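PDB 3LL7: putative methyltransferase from Porphyromonas gingivalis, which probably transfers methyl groups from S-adenosylmethionine, as class I methyltransferases do, although its substrate is not known. Local coordinates for residues P189-L194 against Q220-V225; P193-L198 against S203-K208; I213-T218 against K238-R243. All blocks are in the same frame, centred on the assembly; numbering follows the deposited sequence.

Contact 1: residues P189-L194 against Q220-V225; sequences PDLIPL and QSLLHV
Leu191 and Ile192, in the first turn of helix 191-198, pack against the peptide and side chain that close helix 215-221, Ser221 and Leu222. One methyl group holds the compact part of the contact together: Leu222 CD2 lies 3.9 Å from Leu191 CB and 4.0 Å from Ile192 CG1, so it rests on the near ends of both side chains and not on their tips. Leu222 reaches this place because its CG stands anti to the carbonyl carbon (chi1 -69°) and the chain beyond is extended. Leu191 and Leu222 are both buried. Ile192 and Leu222 meet at a slant, and the rest of Ile192 runs on past the leucine toward the backbone. There its CD1 comes within 3.4 Å of Ser221 O, a close approach of a methyl to a carbonyl and not a hydrogen bond.

This side is the more open one, although it holds the shortest approach. Ile192 is exposed, Ser221 partly so, and Ser221 CB stays 4.5 Å from Ile192 CD1 while Ser221 OG hydrogen-bonds to Asp217 O, one turn back in its own helix. With no hydrogen bond joining the segments and 159 Å² buried in total, the contact is a modest apolar one, closed on the Leu191 side and open on the Ile192 side.

Beneath it lies the central sheet: Leu191 also touches Val169 of strand 166-173 and Leu209 of strand 204-209, while beyond Leu222 the chain turns into strand 225-233, where Val225 packs on Val242 and Met244 of strand 236-244.

Contact 2: residues P193-L198 against S203-K208; sequences PLATEL and SSILAK
No ring, side-chain amide or carboxylate enters the contact of Leu194 and Ala195 with Ile205, so there is no stacked face or approached edge here; the one flat side-chain group of the helical segment, the Glu197 carboxylate, is turned elsewhere and forms a salt bridge with Lys160. What meets is aliphatic. Ile205 CD1 is the shared atom, 3.8 Å from Leu194 CD2 and 3.8 Å from Ala195 CA, with Ala195 CB a little farther at 4.1 Å. The strand residue thus touches the helix backbone itself beside the small alanine, and the leucine methyl flanks the same CD1. Leu194 can offer CD2 because its CG is anti to the backbone N (chi1 -173°), which carries the branch down toward the strand; the two side chains pass each other at an angle. On the Ile205 side an extended CG1-CD1 arm spans much of the gap between backbones, whose closest CA atoms, those of Ala195 and Ile205, are 7.5 Å apart. All three residues are buried, and no hydrogen bond crosses between the segments.

Leu198 extends the apolar layer to Ile167 and Ile159. Strand 166-173, helix 191-198 and strand 204-209, the two strands being parallel neighbours, make a beta-alpha-beta crossover, and this contact seats its helix on its second strand, as in the Rossmann-like fold of class I methyltransferases.

Contact 3: residues I213-T218 against K238-R243; sequences IDLWDT and KELLVR
Leu215 and Leu240 meet methyl to methyl, CD1 to CD1 at 3.8 Å, in the buried layer between helix 215-221 and strand 236-244. Their side chains cross at a slant, and the torsions differ in quality: Leu240 is close to a common staggered form, whereas Leu215 has a chi1 of -98°, well away from staggering. That rotation belongs to the conformation bringing CD1 over the strand, since the bond from CA to CB of Leu215 does not itself aim there. Ile213 does the reverse: its CB is directed at the strand but the outer carbons swing off, leaving backbone atom Ile213 O, 4.1 Å from Leu240 CD1, as its nearest approach; this oxygen is hydrogen-bonded to Lys303 NZ.

Thr218 and Val242 approach tip to tip, CG2 to CG2 at 4.0 Å. With chi1 near -59°, Thr218 sends its methyl to the strand and its hydroxyl back to the helix, where OG1 donates to Asp214 O at 2.9 Å. Thr218 N donates to that same oxygen at 3.0 Å, from the opposite face of the carbonyl plane, so two bonds grip it. Asp214 is also the N-cap: its OD2 accepts from Asp217 N at 2.8 Å through the anti lone pair, with an N-H...O angle of 159°.

Around this layer, Leu215 also touches Leu228 of strand 225-233 and Thr218 touches Leu209 of strand 204-209, the strands that pair with 236-244 on its two sides. Strand 236-244 carries a classic beta bulge where Lys238 and Glu239 both face Val231.

In the fold
Of the elements in these contacts, helix 191-198 comes first. Contact 2 closes the shortest loop, a four-residue link between that helix and strand 204-209. It nests within contact 1, whose loop starts from the same helix but runs through the strand to the end of helix 215-221. Contact 3 opens inside contact 1 and closes beyond it at strand 236-244, so those two cross. Contacts 2 and 3 follow in series, yet their strands are antiparallel neighbours, joined by Ala207 N to Val242 O and probably also by Ser204 OG to Arg243 NH2. Together they tie two successive helices to each other and to the sheet, whose strand order is consistent with that of class I methyltransferases.

Contact 1: residues P189-L194 against Q220-V225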
loop_
_atom_site.group_PDB
_atom_site.type_symbol
_atom_site.label_atom_id
_atom_site.label_comp_id
_atom_site.label_asym_id
_atom_site.label_seq_id
_atom_site.Cartn_x
_atom_site.Cartn_y
_atom_site.Cartn_z
ATOM N N PRO A 189 17.718 0.569 -6.459
ATOM C CA PRO A 189 19.115 0.361 -6.028
ATOM C C PRO A 189 19.235 -0.577 -4.832
ATOM O O PRO A 189 18.263 -0.743 -4.083
ATOM C CB PRO A 189 19.549 1.760 -5.599
ATOM C CG PRO A 189 18.260 2.409 -5.147
ATOM C CD PRO A 189 17.250 1.930 -6.130
ATOM N N ASP A 190 20.420 -1.166 -4.652
ATOM C CA ASP A 190 20.677 -2.078 -3.532
ATOM C C ASP A 190 20.719 -1.276 -2.234
ATOM O O ASP A 190 21.496 -0.334 -2.104
ATOM C CB ASP A 190 21.987 -2.850 -3.761
ATOM C CG ASP A 190 22.216 -3.970 -2.741
ATOM O OD1 ASP A 190 21.375 -4.203 -1.849
ATOM O OD2 ASP A 190 23.277 -4.616 -2.824
ATOM N N LEU A 191 19.862 -1.648 -1.282
ATOM C CA LEU A 191 19.659 -0.853 -0.064
ATOM C C LEU A 191 20.792 -0.939 0.952
ATOM O O LEU A 191 20.981 -0.032 1.773
ATOM C CB LEU A 191 18.343 -1.244 0.622
ATOM C CG LEU A 191 17.034 -1.002 -0.125
ATOM C CD1 LEU A 191 15.868 -1.494 0.724
ATOM C CD2 LEU A 191 16.845 0.472 -0.495
ATOM N N ILE A 192 21.531 -2.038 0.913
ATOM C CA ILE A 192 22.598 -2.248 1.881
ATOM C C ILE A 192 23.799 -1.319 1.635
ATOM O O ILE A 192 24.180 -0.581 2.546
ATOM C CB ILE A 192 22.934 -3.754 2.046
ATOM C CG1 ILE A 192 21.715 -4.456 2.674
ATOM C CG2 ILE A 192 24.159 -3.939 2.923
ATOM C CD1 ILE A 192 21.573 -5.948 2.362
ATOM N N PRO A 193 24.367 -1.299 0.405
ATOM C CA PRO A 193 25.427 -0.316 0.178
ATOM C C PRO A 193 24.926 1.131 0.281
ATOM O O PRO A 193 25.670 2.009 0.731
ATOM C CB PRO A 193 25.899 -0.626 -1.252
ATOM C CG PRO A 193 25.468 -2.047 -1.496
ATOM C CD PRO A 193 24.160 -2.146 -0.782
ATOM N N LEU A 194 23.672 1.368 -0.114
ATOM C CA LEU A 194 23.081 2.702 -0.054
ATOM C C LEU A 194 23.084 3.233 1.378
ATOM O O LEU A 194 23.484 4.372 1.626
ATOM C CB LEU A 194 21.649 2.662 -0.603
ATOM C CG LEU A 194 20.820 3.936 -0.816
ATOM C CD1 LEU A 194 19.612 3.591 -1.676
ATOM C CD2 LEU A 194 20.348 4.588 0.487
ATOM N N GLN A 220 16.101 -9.288 8.842
ATOM C CA GLN A 220 17.397 -9.970 8.939
ATOM C C GLN A 220 18.463 -9.328 8.050
ATOM O O GLN A 220 19.647 -9.429 8.346
ATOM C CB GLN A 220 17.270 -11.460 8.598
ATOM C CG GLN A 220 16.534 -12.288 9.639
ATOM C CD GLN A 220 16.659 -13.783 9.384
ATOM O OE1 GLN A 220 16.227 -14.289 8.347
ATOM N NE2 GLN A 220 17.253 -14.498 10.334
ATOM N N SER A 221 18.044 -8.664 6.973
ATOM C CA SER A 221 18.994 -8.183 5.945
ATOM C C SER A 221 19.419 -6.730 6.052
ATOM O O SER A 221 20.475 -6.350 5.552
ATOM C CB SER A 221 18.447 -8.411 4.539
ATOM O OG SER A 221 18.012 -9.741 4.373
ATOM N N LEU A 222 18.578 -5.905 6.655
ATOM C CA LEU A 222 18.850 -4.481 6.712
ATOM C C LEU A 222 19.410 -4.128 8.075
ATOM O O LEU A 222 18.923 -4.614 9.098
ATOM C CB LEU A 222 17.574 -3.682 6.419
ATOM C CG LEU A 222 17.036 -3.752 4.986
ATOM C CD1 LEU A 222 15.771 -2.921 4.837
ATOM C CD2 LEU A 222 18.091 -3.303 3.961
ATOM N N LEU A 223 20.441 -3.292 8.088
ATOM C CA LEU A 223 21.009 -2.830 9.345
ATOM C C LEU A 223 20.333 -1.524 9.761
ATOM O O LEU A 223 19.861 -0.754 8.904
ATOM C CB LEU A 223 22.537 -2.641 9.229
ATOM C CG LEU A 223 23.393 -3.917 9.213
ATOM C CD1 LEU A 223 24.899 -3.605 9.019
ATOM C CD2 LEU A 223 23.176 -4.762 10.468
ATOM N N HIS A 224 20.288 -1.305 11.080
ATOM C CA HIS A 224 19.877 -0.033 11.688
ATOM C C HIS A 224 18.410 0.305 11.527
ATOM O O HIS A 224 18.024 1.467 11.680
ATOM C CB HIS A 224 20.750 1.139 11.197
ATOM C CG HIS A 224 22.195 0.967 11.541
ATOM N ND1 HIS A 224 22.661 1.047 12.834
ATOM C CD2 HIS A 224 23.268 0.683 10.766
ATOM C CE1 HIS A 224 23.968 0.836 12.840
ATOM N NE2 HIS A 224 24.360 0.616 11.598
ATOM N N VAL A 225 17.598 -0.722 11.275
ATOM C CA VAL A 225 16.141 -0.567 11.156
ATOM C C VAL A 225 15.558 -0.182 12.512
ATOM O O VAL A 225 15.876 -0.800 13.524
ATOM C CB VAL A 225 15.487 -1.862 10.636
ATOM C CG1 VAL A 225 13.952 -1.763 10.700
ATOM C CG2 VAL A 225 15.912 -2.126 9.204
#

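Contact 2: residues P193-L198 against S203-K208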
loop_
_atom_site.group_PDB
_atom_site.type_symbol
_atom_site.label_atom_id
_atom_site.label_comp_id
_atom_site.label_asym_id
_atom_site.label_seq_id
_atom_site.Cartn_x
_atom_site.Cartn_y
_atom_site.Cartn_z
ATOM N N PRO A 193 24.367 -1.299 0.405
ATOM C CA PRO A 193 25.427 -0.316 0.178
ATOM C C PRO A 193 24.926 1.131 0.281
ATOM O O PRO A 193 25.670 2.009 0.731
ATOM C CB PRO A 193 25.899 -0.626 -1.252
ATOM C CG PRO A 193 25.468 -2.047 -1.496
ATOM C CD PRO A 193 24.160 -2.146 -0.782
ATOM N N LEU A 194 23.672 1.368 -0.114
ATOM C CA LEU A 194 23.081 2.702 -0.054
ATOM C C LEU A 194 23.084 3.233 1.378
ATOM O O LEU A 194 23.484 4.372 1.626
ATOM C CB LEU A 194 21.649 2.662 -0.603
ATOM C CG LEU A 194 20.820 3.936 -0.816
ATOM C CD1 LEU A 194 19.612 3.591 -1.676
ATOM C CD2 LEU A 194 20.348 4.588 0.487
ATOM N N ALA A 195 22.623 2.395 2.311
ATOM C CA ALA A 195 22.554 2.747 3.727
ATOM C C ALA A 195 23.946 2.939 4.336
ATOM O O ALA A 195 24.173 3.897 5.077
ATOM C CB ALA A 195 21.739 1.690 4.512
ATOM N N THR A 196 24.882 2.056 3.996
ATOM C CA THR A 196 26.265 2.202 4.463
ATOM C C THR A 196 26.807 3.590 4.107
ATOM O O THR A 196 27.435 4.259 4.932
ATOM C CB THR A 196 27.210 1.125 3.868
ATOM O OG1 THR A 196 26.566 -0.154 3.892
ATOM C CG2 THR A 196 28.504 1.044 4.666
ATOM N N GLU A 197 26.542 4.021 2.880
ATOM C CA GLU A 197 27.100 5.263 2.390
ATOM C C GLU A 197 26.339 6.508 2.865
ATOM O O GLU A 197 26.956 7.554 3.105
ATOM C CB GLU A 197 27.184 5.241 0.865
ATOM C CG GLU A 197 28.068 6.348 0.321
ATOM C CD GLU A 197 28.509 6.132 -1.109
ATOM O OE1 GLU A 197 27.923 5.278 -1.813
ATOM O OE2 GLU A 197 29.438 6.844 -1.532
ATOM N N LEU A 198 25.015 6.402 2.987
ATOM C CA LEU A 198 24.183 7.583 3.233
ATOM C C LEU A 198 23.640 7.788 4.653
ATOM O O LEU A 198 23.341 8.919 5.032
ATOM C CB LEU A 198 23.063 7.692 2.181
ATOM C CG LEU A 198 23.590 8.070 0.787
ATOM C CD1 LEU A 198 22.498 7.990 -0.294
ATOM C CD2 LEU A 198 24.234 9.458 0.801
ATOM N N SER A 203 19.303 12.013 8.941
ATOM C CA SER A 203 18.768 11.530 10.212
ATOM C C SER A 203 18.208 10.120 10.042
ATOM O O SER A 203 18.586 9.218 10.792
ATOM C CB SER A 203 17.709 12.480 10.783
ATOM O OG SER A 203 18.299 13.700 11.213
ATOM N N SER A 204 17.330 9.936 9.049
ATOM C CA SER A 204 16.809 8.616 8.709
ATOM C C SER A 204 16.727 8.369 7.210
ATOM O O SER A 204 16.599 9.313 6.428
ATOM C CB SER A 204 15.400 8.438 9.278
ATOM O OG SER A 204 15.445 8.288 10.686
ATOM N N ILE A 205 16.807 7.099 6.825
ATOM C CA ILE A 205 16.393 6.666 5.493
ATOM C C ILE A 205 15.034 5.980 5.621
ATOM O O ILE A 205 14.856 5.129 6.511
ATOM C CB ILE A 205 17.359 5.653 4.869
ATOM C CG1 ILE A 205 18.716 6.322 4.541
ATOM C CG2 ILE A 205 16.763 5.052 3.590
ATOM C CD1 ILE A 205 19.794 5.321 4.200
ATOM N N LEU A 206 14.118 6.335 4.723
ATOM C CA LEU A 206 12.768 5.715 4.667
ATOM C C LEU A 206 12.679 4.997 3.321
ATOM O O LEU A 206 12.835 5.642 2.271
ATOM C CB LEU A 206 11.681 6.787 4.755
ATOM C CG LEU A 206 10.219 6.289 4.798
ATOM C CD1 LEU A 206 9.943 5.420 6.057
ATOM C CD2 LEU A 206 9.220 7.447 4.676
ATOM N N ALA A 207 12.509 3.680 3.355
ATOM C CA ALA A 207 12.441 2.870 2.145
ATOM C C ALA A 207 11.047 2.301 2.007
ATOM O O ALA A 207 10.491 1.755 2.974
ATOM C CB ALA A 207 13.453 1.739 2.198
ATOM N N LYS A 208 10.483 2.447 0.811
ATOM C CA LYS A 208 9.185 1.865 0.508
ATOM C C LYS A 208 9.418 0.585 -0.247
ATOM O O LYS A 208 10.055 0.587 -1.301
ATOM C CB LYS A 208 8.362 2.812 -0.369
ATOM C CG LYS A 208 7.043 2.173 -0.837
ATOM C CD LYS A 208 6.409 3.097 -1.884
ATOM C CE LYS A 208 5.824 2.345 -3.031
ATOM N NZ LYS A 208 5.329 3.326 -4.040
#

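Contact 3: residues I213-T218 against K238-R243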
loop_
_atom_site.group_PDB
_atom_site.type_symbol
_atom_site.label_atom_id
_atom_site.label_comp_id
_atom_site.label_asym_id
_atom_site.label_seq_id
_atom_site.Cartn_x
_atom_site.Cartn_y
_atom_site.Cartn_z
ATOM N N ILE A 213 7.667 -8.625 -0.426
ATOM C CA ILE A 213 8.891 -8.881 0.345
ATOM C C ILE A 213 8.557 -9.514 1.676
ATOM O O ILE A 213 7.584 -9.142 2.319
ATOM C CB ILE A 213 9.718 -7.584 0.600
ATOM C CG1 ILE A 213 9.875 -6.782 -0.685
ATOM C CG2 ILE A 213 11.126 -7.914 1.147
ATOM C CD1 ILE A 213 10.969 -7.272 -1.573
ATOM N N ASP A 214 9.362 -10.495 2.066
ATOM C CA ASP A 214 9.217 -11.151 3.353
ATOM C C ASP A 214 9.648 -10.193 4.474
ATOM O O ASP A 214 10.738 -9.603 4.400
ATOM C CB ASP A 214 10.099 -12.404 3.353
ATOM C CG ASP A 214 9.867 -13.278 4.549
ATOM O OD1 ASP A 214 8.864 -14.019 4.546
ATOM O OD2 ASP A 214 10.702 -13.242 5.479
ATOM N N LEU A 215 8.810 -10.041 5.505
ATOM C CA LEU A 215 9.156 -9.193 6.657
ATOM C C LEU A 215 10.405 -9.647 7.358
ATOM O O LEU A 215 11.265 -8.823 7.673
ATOM C CB LEU A 215 8.031 -9.125 7.702
ATOM C CG LEU A 215 7.112 -7.930 7.660
ATOM C CD1 LEU A 215 6.111 -8.173 6.555
ATOM C CD2 LEU A 215 6.384 -7.762 8.989
ATOM N N TRP A 216 10.505 -10.951 7.615
ATOM C CA TRP A 216 11.622 -11.467 8.377
ATOM C C TRP A 216 12.902 -11.339 7.551
ATOM O O TRP A 216 13.926 -10.894 8.067
ATOM C CB TRP A 216 11.355 -12.902 8.873
ATOM C CG TRP A 216 12.346 -13.385 9.896
ATOM C CD1 TRP A 216 13.113 -14.514 9.819
ATOM C CD2 TRP A 216 12.695 -12.751 11.139
ATOM N NE1 TRP A 216 13.912 -14.627 10.933
ATOM C CE2 TRP A 216 13.678 -13.557 11.757
ATOM C CE3 TRP A 216 12.276 -11.581 11.788
ATOM C CZ2 TRP A 216 14.247 -13.232 12.994
ATOM C CZ3 TRP A 216 12.846 -11.260 13.019
ATOM C CH2 TRP A 216 13.817 -12.083 13.607
ATOM N N ASP A 217 12.825 -11.646 6.255
ATOM C CA ASP A 217 13.966 -11.445 5.351
ATOM C C ASP A 217 14.446 -9.997 5.412
ATOM O O ASP A 217 15.647 -9.743 5.530
ATOM C CB ASP A 217 13.605 -11.801 3.903
ATOM C CG ASP A 217 14.807 -11.691 2.942
ATOM O OD1 ASP A 217 15.721 -12.537 3.042
ATOM O OD2 ASP A 217 14.833 -10.777 2.082
ATOM N N THR A 218 13.506 -9.054 5.335
ATOM C CA THR A 218 13.836 -7.647 5.452
ATOM C C THR A 218 14.554 -7.336 6.762
ATOM O O THR A 218 15.595 -6.678 6.749
ATOM C CB THR A 218 12.587 -6.741 5.337
ATOM O OG1 THR A 218 11.939 -6.968 4.080
ATOM C CG2 THR A 218 12.964 -5.250 5.456
ATOM N N LYS A 238 -0.566 -2.404 0.543
ATOM C CA LYS A 238 -0.049 -1.574 -0.553
ATOM C C LYS A 238 1.459 -1.443 -0.502
ATOM O O LYS A 238 2.121 -1.358 -1.558
ATOM C CB LYS A 238 -0.666 -0.163 -0.490
ATOM C CG LYS A 238 -2.149 -0.078 -0.847
ATOM C CD LYS A 238 -2.429 -0.643 -2.227
ATOM C CE LYS A 238 -3.866 -0.400 -2.632
ATOM N NZ LYS A 238 -4.123 -0.995 -3.974
ATOM N N GLU A 239 2.033 -1.414 0.701
ATOM C CA GLU A 239 3.470 -1.231 0.816
ATOM C C GLU A 239 3.979 -1.607 2.209
ATOM O O GLU A 239 3.226 -1.647 3.169
ATOM C CB GLU A 239 3.854 0.231 0.509
ATOM C CG GLU A 239 3.278 1.241 1.469
ATOM C CD GLU A 239 3.249 2.671 0.894
ATOM O OE1 GLU A 239 2.844 2.848 -0.280
ATOM O OE2 GLU A 239 3.598 3.614 1.637
ATOM N N LEU A 240 5.271 -1.869 2.299
ATOM C CA LEU A 240 5.937 -1.909 3.582
ATOM C C LEU A 240 6.816 -0.659 3.636
ATOM O O LEU A 240 7.338 -0.205 2.608
ATOM C CB LEU A 240 6.824 -3.138 3.704
ATOM C CG LEU A 240 6.293 -4.518 3.380
ATOM C CD1 LEU A 240 7.223 -5.490 4.063
ATOM C CD2 LEU A 240 4.849 -4.757 3.826
ATOM N N LEU A 241 6.963 -0.085 4.819
ATOM C CA LEU A 241 7.828 1.071 4.951
ATOM C C LEU A 241 8.797 0.751 6.047
ATOM O O LEU A 241 8.404 0.269 7.117
ATOM C CB LEU A 241 7.002 2.287 5.324
ATOM C CG LEU A 241 6.067 2.804 4.255
ATOM C CD1 LEU A 241 5.098 3.813 4.858
ATOM C CD2 LEU A 241 6.895 3.477 3.146
ATOM N N VAL A 242 10.078 0.967 5.775
ATOM C CA VAL A 242 11.093 0.698 6.780
ATOM C C VAL A 242 11.857 1.985 7.037
ATOM O O VAL A 242 12.194 2.692 6.091
ATOM C CB VAL A 242 12.060 -0.367 6.272
ATOM C CG1 VAL A 242 13.074 -0.661 7.320
ATOM C CG2 VAL A 242 11.312 -1.654 5.914
ATOM N N ARG A 243 12.082 2.322 8.306
ATOM C CA ARG A 243 12.934 3.464 8.619
ATOM C C ARG A 243 14.219 2.990 9.259
ATOM O O ARG A 243 14.177 2.164 10.184
ATOM C CB ARG A 243 12.217 4.452 9.529
ATOM C CG ARG A 243 13.054 5.730 9.823
ATOM C CD ARG A 243 12.240 6.732 10.617
ATOM N NE ARG A 243 11.955 6.260 11.972
ATOM C CZ ARG A 243 12.819 6.344 12.988
ATOM N NH1 ARG A 243 12.474 5.908 14.201
ATOM N NH2 ARG A 243 14.033 6.871 12.810
#